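Local coordinates for protein peptidase S15/CocE/NonD (Thaumarchaeota archaeon SCGC AB-539-E09, PDB 4PF1) that probably acts as a serine aminopeptidase, cleaving residues from the N-terminal end of peptides with an alpha/beta-hydrolase catalytic domain, at residues W191-F202 / D531-F541. Residues are numbered along the deposited sequence; the frame is centred on the assembly and turned at random.
Sequences WMGDDWFHMGAF and DIFRGRYREDF
The type I' turn H198–A201, which closes a two-stranded hairpin, rests against the end of strand 525-534, and one backbone bond joins them, R534 N to M199 O at 3.2 Å. G200, at the tip of the turn, lays its CA 3.5 Å from Y537 CE2; a CB here would clash with Y537 CD2, and the backbone angles (phi 98°) would jam it against the preceding carbonyl. At one end of the contact H198 gives its ND1 hydrogen to D531 OD1 (2.8 Å), which is met on its syn side and nearly in the imidazole plane, although ring and carboxylate are turned 57° apart. The same oxygen takes I532 N on its anti lone pair, and a water links OD2 to G193 O. H198 NE2 donates to D194 O, so both ring nitrogens are engaged and the imidazole is fixed in rotation. Replacing D531 by an alanine would probably leave H198 ND1 and I532 N without their shared acceptor, and the water on G193 O without its second partner. M199 lies between the strand and the aromatic residues: its CE reaches I532 O and its SD approaches F533 CD2 at 3.6 Å. Beyond it, W191 has CG anti to the backbone N (chi1 -165°), which carries the indole out to Y537 and F541; the edge of its six-membered ring meets the Y537 face in a T-shaped pair, centroids 5.1 Å apart, while CZ3 touches F541 CD1. M192 SD sits over the F541 face, 4.1 Å from its centroid. The R534 guanidinium lays one face on A201 CA and forms salt bridges with D502 and D585. Segments from the S15 catalytic region and the C-terminal non-catalytic region thus meet through the W191–Y537–F541 aromatic cluster, with M192 sulfur over F541, and through H198, whose two donating nitrogens are consistent with a protonated imidazole charge-paired with the buried D531 carboxylate.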
loop_
_atom_site.group_PDB
_atom_site.type_symbol
_atom_site.label_atom_id
_atom_site.label_comp_id
_atom_site.label_asym_id
_atom_site.label_seq_id
_atom_site.Cartn_x
_atom_site.Cartn_y
_atom_site.Cartn_z
ATOM N N TRP A 191 -36.442 13.655 3.588
ATOM C CA TRP A 191 -37.337 12.779 2.832
ATOM C C TRP A 191 -37.143 12.958 1.327
ATOM O O TRP A 191 -37.073 11.963 0.601
ATOM C CB TRP A 191 -38.800 13.048 3.214
ATOM C CG TRP A 191 -39.762 11.979 2.780
ATOM C CD1 TRP A 191 -40.288 10.989 3.555
ATOM C CD2 TRP A 191 -40.344 11.822 1.478
ATOM N NE1 TRP A 191 -41.157 10.221 2.817
ATOM C CE2 TRP A 191 -41.212 10.709 1.540
ATOM C CE3 TRP A 191 -40.210 12.508 0.258
ATOM C CZ2 TRP A 191 -41.955 10.279 0.434
ATOM C CZ3 TRP A 191 -40.932 12.069 -0.838
ATOM C CH2 TRP A 191 -41.795 10.970 -0.744
ATOM N N MET A 192 -37.107 14.224 0.848
ATOM C CA MET A 192 -36.985 14.518 -0.582
ATOM C C MET A 192 -35.687 13.984 -1.185
ATOM O O MET A 192 -35.736 13.354 -2.240
ATOM C CB MET A 192 -37.132 16.020 -0.873
ATOM C CG MET A 192 -38.585 16.481 -0.994
ATOM S SD MET A 192 -39.588 15.598 -2.233
ATOM C CE MET A 192 -38.715 16.034 -3.742
ATOM N N GLY A 193 -34.550 14.210 -0.528
ATOM C CA GLY A 193 -33.291 13.712 -1.077
ATOM C C GLY A 193 -32.034 13.866 -0.250
ATOM O O GLY A 193 -30.933 13.855 -0.810
ATOM N N ASP A 194 -32.156 13.969 1.079
ATOM C CA ASP A 194 -30.950 14.088 1.883
ATOM C C ASP A 194 -30.595 12.750 2.592
ATOM O O ASP A 194 -30.227 11.802 1.902
ATOM C CB ASP A 194 -30.999 15.292 2.840
ATOM C CG ASP A 194 -30.738 16.635 2.150
ATOM O OD1 ASP A 194 -30.000 16.655 1.137
ATOM O OD2 ASP A 194 -31.261 17.661 2.631
ATOM N N ASP A 195 -30.666 12.676 3.931
ATOM C CA ASP A 195 -30.169 11.515 4.685
ATOM C C ASP A 195 -31.097 10.301 4.828
ATOM O O ASP A 195 -30.601 9.177 4.751
ATOM C CB ASP A 195 -29.738 11.941 6.091
ATOM C CG ASP A 195 -28.524 12.837 6.091
ATOM O OD1 ASP A 195 -27.419 12.337 5.800
ATOM O OD2 ASP A 195 -28.678 14.033 6.385
ATOM N N TRP A 196 -32.378 10.504 5.167
ATOM C CA TRP A 196 -33.277 9.393 5.513
ATOM C C TRP A 196 -33.955 8.742 4.300
ATOM O O TRP A 196 -34.045 7.517 4.256
ATOM C CB TRP A 196 -34.323 9.836 6.558
ATOM C CG TRP A 196 -33.807 10.846 7.554
ATOM C CD1 TRP A 196 -34.301 12.097 7.781
ATOM C CD2 TRP A 196 -32.646 10.713 8.393
ATOM N NE1 TRP A 196 -33.525 12.754 8.708
ATOM C CE2 TRP A 196 -32.498 11.928 9.098
ATOM C CE3 TRP A 196 -31.706 9.687 8.607
ATOM C CZ2 TRP A 196 -31.488 12.122 10.048
ATOM C CZ3 TRP A 196 -30.676 9.901 9.511
ATOM C CH2 TRP A 196 -30.574 11.107 10.218
ATOM N N PHE A 197 -34.443 9.546 3.342
ATOM C CA PHE A 197 -35.088 9.047 2.120
ATOM C C PHE A 197 -34.651 9.856 0.898
ATOM O O PHE A 197 -34.311 11.033 1.029
ATOM C CB PHE A 197 -36.638 9.120 2.214
ATOM C CG PHE A 197 -37.340 8.461 3.380
ATOM C CD1 PHE A 197 -37.408 9.094 4.619
ATOM C CD2 PHE A 197 -38.087 7.304 3.196
ATOM C CE1 PHE A 197 -38.112 8.518 5.680
ATOM C CE2 PHE A 197 -38.790 6.726 4.260
ATOM C CZ PHE A 197 -38.800 7.338 5.494
ATOM N N HIS A 198 -34.727 9.236 -0.297
ATOM C CA HIS A 198 -34.535 9.893 -1.587
ATOM C C HIS A 198 -35.787 9.653 -2.404
ATOM O O HIS A 198 -36.018 8.531 -2.862
ATOM C CB HIS A 198 -33.274 9.392 -2.317
ATOM C CG HIS A 198 -32.001 10.023 -1.844
ATOM N ND1 HIS A 198 -30.955 10.259 -2.710
ATOM C CD2 HIS A 198 -31.632 10.406 -0.600
ATOM C CE1 HIS A 198 -29.987 10.776 -1.972
ATOM N NE2 HIS A 198 -30.347 10.876 -0.696
ATOM N N MET A 199 -36.657 10.680 -2.482
ATOM C CA MET A 199 -37.955 10.639 -3.177
ATOM C C MET A 199 -38.802 9.401 -2.740
ATOM O O MET A 199 -39.401 8.717 -3.575
ATOM C CB MET A 199 -37.767 10.702 -4.711
ATOM C CG MET A 199 -37.383 12.091 -5.205
ATOM S SD MET A 199 -36.934 12.156 -6.962
ATOM C CE MET A 199 -35.205 11.639 -6.884
ATOM N N GLY A 200 -38.818 9.139 -1.429
ATOM C CA GLY A 200 -39.593 8.051 -0.838
ATOM C C GLY A 200 -38.857 6.759 -0.535
ATOM O O GLY A 200 -39.345 5.948 0.258
ATOM N N ALA A 201 -37.703 6.532 -1.187
ATOM C CA ALA A 201 -36.910 5.320 -0.979
ATOM C C ALA A 201 -36.091 5.450 0.307
ATOM O O ALA A 201 -35.251 6.340 0.414
ATOM C CB ALA A 201 -36.008 5.072 -2.175
ATOM N N PHE A 202 -36.378 4.587 1.301
ATOM C CA PHE A 202 -35.763 4.629 2.631
ATOM C C PHE A 202 -34.292 4.188 2.652
ATOM O O PHE A 202 -33.967 3.079 2.221
ATOM C CB PHE A 202 -36.574 3.779 3.624
ATOM C CG PHE A 202 -36.093 3.842 5.061
ATOM C CD1 PHE A 202 -35.873 5.067 5.688
ATOM C CD2 PHE A 202 -35.899 2.680 5.797
ATOM C CE1 PHE A 202 -35.440 5.123 7.017
ATOM C CE2 PHE A 202 -35.484 2.740 7.132
ATOM C CZ PHE A 202 -35.250 3.961 7.730
ATOM N N ASP A 531 -29.917 8.996 -8.943
ATOM C CA ASP A 531 -30.892 9.002 -7.859
ATOM C C ASP A 531 -31.954 7.925 -8.053
ATOM O O ASP A 531 -31.956 7.219 -9.065
ATOM C CB ASP A 531 -31.531 10.388 -7.649
ATOM C CG ASP A 531 -31.576 10.778 -6.176
ATOM O OD1 ASP A 531 -31.811 9.883 -5.329
ATOM O OD2 ASP A 531 -31.333 11.961 -5.870
ATOM N N ILE A 532 -32.824 7.771 -7.049
ATOM C CA ILE A 532 -33.867 6.745 -7.003
ATOM C C ILE A 532 -35.232 7.385 -6.723
ATOM O O ILE A 532 -35.321 8.377 -5.996
ATOM C CB ILE A 532 -33.491 5.668 -5.926
ATOM C CG1 ILE A 532 -34.548 4.528 -5.828
ATOM C CG2 ILE A 532 -33.198 6.308 -4.554
ATOM C CD1 ILE A 532 -34.111 3.292 -5.007
ATOM N N PHE A 533 -36.291 6.804 -7.298
ATOM C CA PHE A 533 -37.656 7.258 -7.081
ATOM C C PHE A 533 -38.519 6.079 -6.637
ATOM O O PHE A 533 -38.553 5.056 -7.321
ATOM C CB PHE A 533 -38.225 7.903 -8.366
ATOM C CG PHE A 533 -39.517 8.671 -8.176
ATOM C CD1 PHE A 533 -40.722 8.004 -7.978
ATOM C CD2 PHE A 533 -39.534 10.059 -8.244
ATOM C CE1 PHE A 533 -41.911 8.714 -7.790
ATOM C CE2 PHE A 533 -40.727 10.766 -8.082
ATOM C CZ PHE A 533 -41.908 10.090 -7.851
ATOM N N ARG A 534 -39.230 6.223 -5.504
ATOM C CA ARG A 534 -40.147 5.182 -5.034
ATOM C C ARG A 534 -41.495 5.391 -5.725
ATOM O O ARG A 534 -42.187 6.378 -5.456
ATOM C CB ARG A 534 -40.267 5.180 -3.500
ATOM C CG ARG A 534 -41.010 3.960 -2.955
ATOM C CD ARG A 534 -40.390 3.444 -1.677
ATOM N NE ARG A 534 -39.252 2.560 -1.934
ATOM C CZ ARG A 534 -38.509 2.006 -0.980
ATOM N NH1 ARG A 534 -38.765 2.254 0.299
ATOM N NH2 ARG A 534 -37.496 1.211 -1.297
ATOM N N GLY A 535 -41.799 4.489 -6.663
ATOM C CA GLY A 535 -42.961 4.526 -7.552
ATOM C C GLY A 535 -44.328 4.760 -6.945
ATOM O O GLY A 535 -45.207 5.300 -7.621
ATOM N N ARG A 536 -44.530 4.356 -5.676
ATOM C CA ARG A 536 -45.810 4.545 -4.977
ATOM C C ARG A 536 -46.146 6.057 -4.791
ATOM O O ARG A 536 -47.304 6.394 -4.540
ATOM C CB ARG A 536 -45.809 3.812 -3.619
ATOM C CG ARG A 536 -44.856 4.423 -2.589
ATOM C CD ARG A 536 -44.426 3.450 -1.510
ATOM N NE ARG A 536 -45.407 3.334 -0.431
ATOM C CZ ARG A 536 -46.196 2.278 -0.251
ATOM N NH1 ARG A 536 -47.054 2.249 0.758
ATOM N NH2 ARG A 536 -46.127 1.240 -1.076
ATOM N N TYR A 537 -45.135 6.953 -4.942
ATOM C CA TYR A 537 -45.312 8.403 -4.794
ATOM C C TYR A 537 -45.275 9.129 -6.165
ATOM O O TYR A 537 -44.970 10.323 -6.220
ATOM C CB TYR A 537 -44.243 8.988 -3.837
ATOM C CG TYR A 537 -44.129 8.242 -2.526
ATOM C CD1 TYR A 537 -45.169 8.258 -1.597
ATOM C CD2 TYR A 537 -42.987 7.512 -2.213
ATOM C CE1 TYR A 537 -45.083 7.545 -0.402
ATOM C CE2 TYR A 537 -42.884 6.806 -1.015
ATOM C CZ TYR A 537 -43.934 6.827 -0.112
ATOM O OH TYR A 537 -43.840 6.117 1.061
ATOM N N ARG A 538 -45.644 8.414 -7.253
ATOM C CA ARG A 538 -45.644 8.936 -8.629
ATOM C C ARG A 538 -46.591 10.137 -8.829
ATOM O O ARG A 538 -46.263 11.048 -9.590
ATOM C CB ARG A 538 -46.026 7.822 -9.623
ATOM C CG ARG A 538 -45.779 8.186 -11.086
ATOM C CD ARG A 538 -46.376 7.167 -12.044
ATOM N NE ARG A 538 -47.825 7.324 -12.199
ATOM C CZ ARG A 538 -48.401 8.179 -13.040
ATOM N NH1 ARG A 538 -47.659 8.979 -13.796
ATOM N NH2 ARG A 538 -49.721 8.249 -13.121
ATOM N N GLU A 539 -47.768 10.114 -8.199
ATOM C CA GLU A 539 -48.766 11.164 -8.402
ATOM C C GLU A 539 -48.881 12.099 -7.206
ATOM O O GLU A 539 -49.365 13.221 -7.355
ATOM C CB GLU A 539 -50.124 10.545 -8.738
ATOM C CG GLU A 539 -50.124 9.848 -10.086
ATOM C CD GLU A 539 -51.436 9.193 -10.457
ATOM O OE1 GLU A 539 -52.343 9.908 -10.939
ATOM O OE2 GLU A 539 -51.547 7.957 -10.292
ATOM N N ASP A 540 -48.425 11.651 -6.028
ATOM C CA ASP A 540 -48.448 12.449 -4.807
ATOM C C ASP A 540 -47.370 11.954 -3.855
ATOM O O ASP A 540 -47.383 10.781 -3.473
ATOM C CB ASP A 540 -49.838 12.388 -4.138
ATOM C CG ASP A 540 -50.128 13.502 -3.140
ATOM O OD1 ASP A 540 -49.163 14.152 -2.670
ATOM O OD2 ASP A 540 -51.316 13.706 -2.808
ATOM N N PHE A 541 -46.430 12.841 -3.473
ATOM C CA PHE A 541 -45.365 12.493 -2.536
ATOM C C PHE A 541 -45.942 12.218 -1.126
ATOM O O PHE A 541 -45.417 11.364 -0.411
ATOM C CB PHE A 541 -44.290 13.598 -2.487
ATOM C CG PHE A 541 -43.264 13.570 -3.608
ATOM C CD1 PHE A 541 -42.490 12.434 -3.840
ATOM C CD2 PHE A 541 -43.024 14.699 -4.381
ATOM C CE1 PHE A 541 -41.517 12.421 -4.847
ATOM C CE2 PHE A 541 -42.060 14.680 -5.398
ATOM C CZ PHE A 541 -41.307 13.543 -5.618
HETATM O O HOH W 1 -31.109 13.519 -3.491
HETATM O O HOH W 2 -41.368 5.713 1.858
#